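Local structure of hypothetical protein UNP Q5LQD5_SILPO (Silicibacter pomeroyi, 2IMH) at residues A9-E13 with T14-G18; S138-T141 with F142-L146; A149-A152 with A153-A156; Q198-T202 with G203-D207. The protein is of unknown function but belongs to the DUF1028 family, whose biochemical role remains undefined. All blocks are in the same frame, centred on the assembly; numbering follows the deposited sequence.

Contact 1 of 4, residues A9-E13 with T14-G18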
# COMPACT_ATOMS: atom_id res chain seq x y z
N ALA A 9 -4.61 3.25 2.91
CA ALA A 9 -5.60 3.48 3.95
C ALA A 9 -4.97 3.77 5.29
O ALA A 9 -3.83 3.39 5.54
CB ALA A 9 -6.52 2.25 4.09
N HIS A 10 -5.74 4.45 6.14
CA HIS A 10 -5.42 4.74 7.53
C HIS A 10 -6.36 3.89 8.40
O HIS A 10 -7.53 3.70 8.06
CB HIS A 10 -5.62 6.27 7.75
CG HIS A 10 -5.72 6.70 9.18
ND1 HIS A 10 -4.78 6.39 10.14
CD2 HIS A 10 -6.61 7.54 9.79
CE1 HIS A 10 -5.12 6.95 11.29
NE2 HIS A 10 -6.22 7.66 11.10
N ASP A 11 -5.82 3.35 9.49
CA ASP A 11 -6.61 2.58 10.45
C ASP A 11 -6.81 3.46 11.69
O ASP A 11 -5.93 3.50 12.55
CB ASP A 11 -5.87 1.30 10.82
CG ASP A 11 -6.66 0.42 11.77
OD1 ASP A 11 -7.89 0.30 11.61
OD2 ASP A 11 -6.04 -0.17 12.68
N PRO A 12 -7.94 4.19 11.77
CA PRO A 12 -8.08 5.19 12.83
C PRO A 12 -7.89 4.64 14.23
O PRO A 12 -7.23 5.29 15.05
CB PRO A 12 -9.51 5.69 12.63
CG PRO A 12 -9.76 5.51 11.18
CD PRO A 12 -9.10 4.19 10.87
N GLU A 13 -8.43 3.46 14.51
CA GLU A 13 -8.36 2.89 15.86
C GLU A 13 -6.92 2.82 16.39
O GLU A 13 -6.67 3.15 17.56
CB GLU A 13 -9.05 1.52 15.92
CG GLU A 13 -8.76 0.75 17.22
CD GLU A 13 -9.73 -0.39 17.51
OE1 GLU A 13 -10.38 -0.91 16.57
OE2 GLU A 13 -9.84 -0.76 18.71
N THR A 14 -5.98 2.42 15.53
CA THR A 14 -4.58 2.21 15.96
C THR A 14 -3.62 3.31 15.52
O THR A 14 -2.55 3.50 16.12
CB THR A 14 -4.02 0.87 15.46
OG1 THR A 14 -3.90 0.89 14.03
CG2 THR A 14 -4.95 -0.28 15.87
N GLY A 15 -3.98 4.03 14.47
CA GLY A 15 -3.10 5.03 13.90
C GLY A 15 -2.17 4.37 12.89
O GLY A 15 -1.32 5.05 12.30
N ALA A 16 -2.33 3.06 12.67
CA ALA A 16 -1.56 2.40 11.61
C ALA A 16 -1.90 3.01 10.26
O ALA A 16 -3.02 3.50 10.05
CB ALA A 16 -1.83 0.91 11.57
N ILE A 17 -0.92 2.98 9.37
CA ILE A 17 -1.13 3.37 7.97
C ILE A 17 -0.70 2.19 7.10
O ILE A 17 0.15 1.39 7.51
CB ILE A 17 -0.37 4.67 7.61
CG1 ILE A 17 1.15 4.55 7.89
CG2 ILE A 17 -1.03 5.87 8.32
CD1 ILE A 17 1.97 5.75 7.37
N GLY A 18 -1.29 2.07 5.93
CA GLY A 18 -0.88 0.97 5.06
C GLY A 18 -1.33 1.08 3.64
O GLY A 18 -1.99 2.04 3.25
O HOH W 1 -3.90 4.54 18.97
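Thr14 OG1 is held by two bonds: it donates to Asp11 OD2 at 2.7 Å and accepts from Ala16 N at 3.0 Å. The second bond, with an N-H...O angle of 158°, makes an ST turn at the tip of the beta hairpin that joins strand 4-11 to strand 16-23. The hydroxyl can serve both partners because chi1 of 67° sets OG1 between the backbone N and the carbonyl carbon, while CG2 flanks the carboxylate. Asp11 OD2 is approached on its anti side, 29° out of the carboxylate plane. A valine in place of Thr14 would probably leave Asp11 OD2 without its donor and Ala16 N without its acceptor, holding the carboxylate less firmly. The backbone closes the same loop: Asp11 O accepts from Gly15 N at 2.8 Å, an alpha-turn, with a weak second bond from Thr14 N. At Gly15 phi is positive, and a side chain would be jammed against the carbonyl oxygen of Thr14. Behind the tip, Ala9 and Gly18 form an antiparallel hydrogen-bonded pair, Ala9 N donating to Gly18 O and Gly18 N to Ala9 O, each at 2.9 Å, and His10 and Ile17 form a non-hydrogen-bonded pair whose side chains pack on Met89. Ala9 and Asp11 lie instead on the face covered by Phe142. The His10 imidazole has Pro12 N over the centre of one face, with Gly15 CA and Ala16 O at its edge. Its ND1 reaches Ala16 O only weakly, at 3.4 Å; the same oxygen takes the Asp11 N bond at 2.9 Å.

Contact 2 of 4, residues S138-T141 with F142-L146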
# COMPACT_ATOMS: atom_id res chain seq x y z
N SER A 138 -15.67 -4.27 5.09
CA SER A 138 -15.07 -5.32 5.90
C SER A 138 -14.93 -4.91 7.36
O SER A 138 -14.48 -3.80 7.66
CB SER A 138 -13.70 -5.70 5.36
OG SER A 138 -13.09 -6.67 6.20
N ASP A 139 -15.31 -5.82 8.26
CA ASP A 139 -15.12 -5.57 9.68
C ASP A 139 -13.93 -6.38 10.23
O ASP A 139 -13.76 -6.54 11.45
CB ASP A 139 -16.41 -5.84 10.47
CG ASP A 139 -16.84 -7.31 10.43
OD1 ASP A 139 -16.12 -8.15 9.86
OD2 ASP A 139 -17.92 -7.62 10.99
N LEU A 140 -13.09 -6.87 9.32
CA LEU A 140 -11.92 -7.65 9.71
C LEU A 140 -10.79 -6.73 10.19
O LEU A 140 -10.94 -5.50 10.18
CB LEU A 140 -11.46 -8.54 8.55
CG LEU A 140 -12.51 -9.50 7.96
CD1 LEU A 140 -11.90 -10.33 6.84
CD2 LEU A 140 -13.14 -10.40 9.04
N THR A 141 -9.68 -7.32 10.62
CA THR A 141 -8.48 -6.56 11.03
C THR A 141 -7.99 -5.77 9.81
O THR A 141 -8.21 -6.19 8.67
CB THR A 141 -7.35 -7.50 11.54
OG1 THR A 141 -6.91 -8.35 10.49
CG2 THR A 141 -7.83 -8.36 12.70
N PHE A 142 -7.35 -4.63 10.06
CA PHE A 142 -6.88 -3.71 9.01
C PHE A 142 -6.21 -4.43 7.85
O PHE A 142 -6.56 -4.22 6.68
CB PHE A 142 -5.93 -2.70 9.64
CG PHE A 142 -5.39 -1.65 8.70
CD1 PHE A 142 -6.24 -0.84 7.97
CD2 PHE A 142 -4.03 -1.43 8.62
CE1 PHE A 142 -5.73 0.16 7.14
CE2 PHE A 142 -3.51 -0.42 7.80
CZ PHE A 142 -4.35 0.35 7.05
N GLU A 143 -5.25 -5.30 8.16
CA GLU A 143 -4.50 -6.03 7.12
C GLU A 143 -5.40 -6.90 6.24
O GLU A 143 -5.19 -6.98 5.03
CB GLU A 143 -3.43 -6.89 7.77
CG GLU A 143 -2.37 -6.09 8.50
CD GLU A 143 -2.75 -5.66 9.92
OE1 GLU A 143 -3.87 -5.95 10.40
OE2 GLU A 143 -1.89 -5.03 10.58
N ARG A 144 -6.38 -7.55 6.85
CA ARG A 144 -7.31 -8.40 6.12
C ARG A 144 -8.27 -7.59 5.27
O ARG A 144 -8.78 -8.09 4.27
CB ARG A 144 -8.07 -9.35 7.06
CG ARG A 144 -7.19 -10.40 7.73
CD ARG A 144 -8.00 -11.25 8.74
NE ARG A 144 -8.92 -12.16 8.04
CZ ARG A 144 -9.93 -12.83 8.59
NH1 ARG A 144 -10.20 -12.71 9.90
NH2 ARG A 144 -10.69 -13.62 7.83
N ARG A 145 -8.53 -6.34 5.68
CA ARG A 145 -9.35 -5.42 4.89
C ARG A 145 -8.63 -5.07 3.60
O ARG A 145 -9.23 -5.03 2.53
CB ARG A 145 -9.67 -4.15 5.69
CG ARG A 145 -10.96 -4.24 6.50
CD ARG A 145 -10.85 -3.62 7.88
NE ARG A 145 -10.54 -2.19 7.88
CZ ARG A 145 -10.04 -1.55 8.94
NH1 ARG A 145 -9.79 -0.25 8.88
NH2 ARG A 145 -9.78 -2.21 10.06
N LEU A 146 -7.32 -4.83 3.72
CA LEU A 146 -6.48 -4.55 2.55
C LEU A 146 -6.49 -5.74 1.62
O LEU A 146 -6.69 -5.60 0.41
CB LEU A 146 -5.05 -4.19 2.97
CG LEU A 146 -4.87 -2.85 3.71
CD1 LEU A 146 -3.46 -2.78 4.29
CD2 LEU A 146 -5.17 -1.63 2.81
O HOH W 2 -9.91 -10.42 11.30
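Leu140 lays its CD1 methyl over one face of the Arg144 guanidinium, 3.6 Å from CZ and displaced toward the rim of the group. The isobutyl branch gets there with CG beside the backbone N, chi1 -56°, and the two side chains cross at a slant. This happens where the loop after helix 126-137 enters helix 142-155, with Thr141 at the N-cap position. Thr141 O accepts from Arg145 N at 3.0 Å, an early bond of the new helix, while Thr141 OG1 rests on the aliphatic CG of Arg144 at 3.4 Å. Water 2 ties the guanidinium back to the loop, accepting from Arg144 NH1 at 2.7 Å and also from Thr141 N. Ser138 OG accepts from Leu140 N at 3.1 Å with an N-H...O angle of 163°, an ST turn. An alanine in place of Ser138 would probably leave Leu140 N without this acceptor and the bend less firmly set. Arg145 is deposited in two conformers, so the approach of its CG to Ser138 OG, 3.2 Å in one of them, and the weak bond from NH2 to Leu140 O are doubtful. The planar face of Arg144 is thus covered by a methyl while its NH1 is hydrated, consistent with a charge kept solvated at the surface.

Contact 3 of 4, residues A149-A152 with A153-A156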
# COMPACT_ATOMS: atom_id res chain seq x y z
N ALA A 149 -9.74 -6.03 -0.24
CA ALA A 149 -9.74 -5.05 -1.33
C ALA A 149 -9.05 -5.57 -2.58
O ALA A 149 -9.59 -5.44 -3.68
CB ALA A 149 -9.11 -3.74 -0.87
N LEU A 150 -7.87 -6.18 -2.43
CA LEU A 150 -7.17 -6.77 -3.59
C LEU A 150 -8.01 -7.86 -4.27
O LEU A 150 -8.13 -7.90 -5.49
CB LEU A 150 -5.83 -7.37 -3.17
CG LEU A 150 -4.73 -6.42 -2.69
CD1 LEU A 150 -3.46 -7.22 -2.43
CD2 LEU A 150 -4.48 -5.30 -3.71
N ILE A 151 -8.56 -8.74 -3.46
CA ILE A 151 -9.41 -9.83 -3.96
C ILE A 151 -10.64 -9.31 -4.73
O ILE A 151 -10.95 -9.81 -5.83
CB ILE A 151 -9.78 -10.79 -2.82
CG1 ILE A 151 -8.55 -11.64 -2.46
CG2 ILE A 151 -10.99 -11.67 -3.17
CD1 ILE A 151 -8.11 -12.64 -3.56
N ALA A 152 -11.31 -8.31 -4.18
CA ALA A 152 -12.48 -7.71 -4.84
C ALA A 152 -12.08 -7.04 -6.15
O ALA A 152 -12.81 -7.11 -7.14
CB ALA A 152 -13.15 -6.69 -3.92
N ALA A 153 -10.94 -6.37 -6.16
CA ALA A 153 -10.47 -5.69 -7.37
C ALA A 153 -10.19 -6.72 -8.44
O ALA A 153 -10.54 -6.53 -9.61
CB ALA A 153 -9.22 -4.90 -7.08
N GLU A 154 -9.53 -7.82 -8.04
CA GLU A 154 -9.22 -8.92 -8.97
C GLU A 154 -10.50 -9.55 -9.53
O GLU A 154 -10.62 -9.77 -10.73
CB GLU A 154 -8.38 -9.99 -8.28
CG GLU A 154 -7.99 -11.12 -9.21
CD GLU A 154 -7.25 -12.20 -8.48
OE1 GLU A 154 -7.63 -12.50 -7.33
OE2 GLU A 154 -6.28 -12.75 -9.06
N GLY A 155 -11.45 -9.80 -8.64
CA GLY A 155 -12.70 -10.46 -9.02
C GLY A 155 -13.60 -9.62 -9.92
O GLY A 155 -14.47 -10.16 -10.62
N ALA A 156 -13.41 -8.31 -9.90
CA ALA A 156 -14.23 -7.40 -10.69
C ALA A 156 -13.76 -7.31 -12.15
O ALA A 156 -14.46 -6.74 -13.00
CB ALA A 156 -14.24 -6.01 -10.04
O HOH W 3 -10.44 -12.59 -6.73
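Chi1 of -74° sets Ile151 CG1 beside its own backbone N and chi2 of -67° then brings CD1 up to the Glu154 carboxylate, while Glu154, with CG anti to its backbone N (chi1 -178°), runs out extended. The two side chains consequently lie alongside each other, pointing the same way, and CD1 of Ile151 comes within 3.8 Å of Glu154 OE1. Water 3 bridges the same pair, donating to OE1 of Glu154 at 2.9 Å and to the Ile151 carbonyl oxygen at 3.0 Å. Ile151 O also accepts from Gly155 N at 2.9 Å. Such i to i+4 backbone bonds define the alpha helix, here the last turns of helix 142-155: Ala153 N binds Ala149 O at 3.0 Å and Glu154 N binds Leu150 O at 2.9 Å. The next in the series, from Ala156 N to Ala152 O, is weak. One side of the helix faces the protein: Ala149 and Leu150 meet Met131 of helix 126-137, and Ala153 packs on Phe5 of strand 4-11. Ile190 of helix 189-200 touches both Ile151 and Glu154. The small methyl of Ala153 sits over the preceding turn, its CB 3.5 Å from Ala149 O.

Contact 4 of 4, residues Q198-T202 with G203-D207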
# COMPACT_ATOMS: atom_id res chain seq x y z
N GLN A 198 -0.35 -14.72 6.78
CA GLN A 198 -0.64 -15.59 7.92
C GLN A 198 0.65 -16.04 8.61
O GLN A 198 0.74 -16.05 9.85
CB GLN A 198 -1.50 -16.78 7.52
CG GLN A 198 -2.91 -16.42 7.03
CD GLN A 198 -3.70 -15.54 7.99
OE1 GLN A 198 -4.52 -14.73 7.56
NE2 GLN A 198 -3.46 -15.68 9.29
N LYS A 199 1.64 -16.40 7.81
CA LYS A 199 2.91 -16.85 8.36
C LYS A 199 3.62 -15.72 9.11
O LYS A 199 4.28 -15.96 10.13
CB LYS A 199 3.79 -17.42 7.26
CG LYS A 199 3.35 -18.82 6.81
CD LYS A 199 4.20 -19.32 5.64
CE LYS A 199 3.88 -20.79 5.29
NZ LYS A 199 2.50 -21.07 4.82
N ALA A 200 3.47 -14.49 8.62
CA ALA A 200 4.22 -13.36 9.15
C ALA A 200 3.58 -12.76 10.41
O ALA A 200 4.18 -11.90 11.08
CB ALA A 200 4.42 -12.28 8.07
N THR A 201 2.36 -13.20 10.72
CA THR A 201 1.59 -12.55 11.79
C THR A 201 1.08 -13.50 12.86
O THR A 201 0.22 -13.12 13.67
CB THR A 201 0.40 -11.74 11.24
OG1 THR A 201 -0.49 -12.63 10.54
CG2 THR A 201 0.91 -10.66 10.28
N THR A 202 1.62 -14.72 12.88
CA THR A 202 1.17 -15.74 13.83
C THR A 202 2.35 -16.53 14.38
O THR A 202 3.46 -16.50 13.83
CB THR A 202 0.19 -16.74 13.16
OG1 THR A 202 0.88 -17.43 12.12
CG2 THR A 202 -1.05 -16.03 12.54
N GLY A 203 2.13 -17.26 15.48
CA GLY A 203 3.10 -18.26 15.93
C GLY A 203 4.49 -17.73 16.29
O GLY A 203 4.64 -16.57 16.72
N ASP A 204 5.49 -18.59 16.09
CA ASP A 204 6.89 -18.30 16.43
C ASP A 204 7.37 -17.00 15.79
O ASP A 204 7.97 -16.14 16.46
CB ASP A 204 7.78 -19.47 15.96
CG ASP A 204 9.27 -19.14 16.03
OD1 ASP A 204 9.75 -18.83 17.14
OD2 ASP A 204 9.94 -19.21 14.98
N TYR A 205 7.07 -16.83 14.51
CA TYR A 205 7.58 -15.65 13.80
C TYR A 205 7.03 -14.37 14.43
O TYR A 205 7.79 -13.43 14.71
CB TYR A 205 7.25 -15.70 12.32
CG TYR A 205 7.79 -14.49 11.59
CD1 TYR A 205 9.09 -14.48 11.08
CD2 TYR A 205 7.00 -13.35 11.42
CE1 TYR A 205 9.59 -13.33 10.40
CE2 TYR A 205 7.47 -12.23 10.75
CZ TYR A 205 8.76 -12.23 10.25
OH TYR A 205 9.19 -11.09 9.59
N ALA A 206 5.72 -14.34 14.69
CA ALA A 206 5.12 -13.15 15.28
C ALA A 206 5.68 -12.91 16.70
O ALA A 206 5.93 -11.77 17.10
CB ALA A 206 3.61 -13.26 15.29
N ASP A 207 5.93 -14.00 17.42
CA ASP A 207 6.51 -13.91 18.77
C ASP A 207 7.90 -13.26 18.72
O ASP A 207 8.21 -12.41 19.55
CB ASP A 207 6.61 -15.29 19.41
CG ASP A 207 7.23 -15.24 20.79
OD1 ASP A 207 6.59 -14.66 21.70
OD2 ASP A 207 8.36 -15.75 20.95
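Thr202 is extended (phi -139°, psi 165°) and Gly203 has a positive phi of 61°, so the chain leaves helix 189-200 and turns into helix 203-209 within a few residues. Ala206 N donates to Thr202 O at 3.2 Å, an i+4 to i bond leading into the second helix; the nitrogen stands well above the carbonyl plane, away from the usual lone-pair directions. A side chain at Gly203 would run into Thr202 C at these backbone angles. The methyl of Ala206 fills the inside of the bend, with CB 3.4 Å from Thr202 N and 3.5 Å from Thr201 C. Tyr205 reaches back from the second helix, its CG anti to the backbone N, and brings the edge of its ring to the end of the first. There CD2 of Tyr205 lies 3.2 Å from Ala200 O, close to the plane of the ring, and CE2 touches the Ala200 CB at 4.1 Å, an apolar contact. The phenol ring also meets Trp208, their planes inclined to one another. Both threonine hydroxyls turn back to the first helix: Thr202 OG1 donates to Gln198 O at 2.7 Å, and Thr201 OG1 bonds to Tyr197 O. All the residues here touch crystal neighbours, which may influence the exact pose. The arrangement is that of a tight connection between two consecutive helices, with a positive-phi glycine at the turn and the Tyr205 ring edge and Ala206 methyl lying against the backbone of residues 200-202.

How the contacts relate
Contact 1 is the buried one, part of the six-stranded sheet; contacts 2 and 4 lie at the surface, and contact 3 is partly buried. Contacts 2 and 3 occupy the two ends of helix 142-155, with centres about 14 Å apart. Contact 1 reaches that helix directly: Phe142 packs against Ala9, Asp11 and Gly18, and Asp11 OD1 meets Arg145 NH1 in a long, weak ion pair. Contact 4 touches none of the others; its centre is about 17 Å from that of contact 2 and about 25 Å from that of contact 3. Hydroxyl-centred ST turns shape contacts 1 and 2, whereas regular backbone bonds dominate contact 3, and contact 4 brings its helices together through a tyrosine ring edge and an alanine methyl.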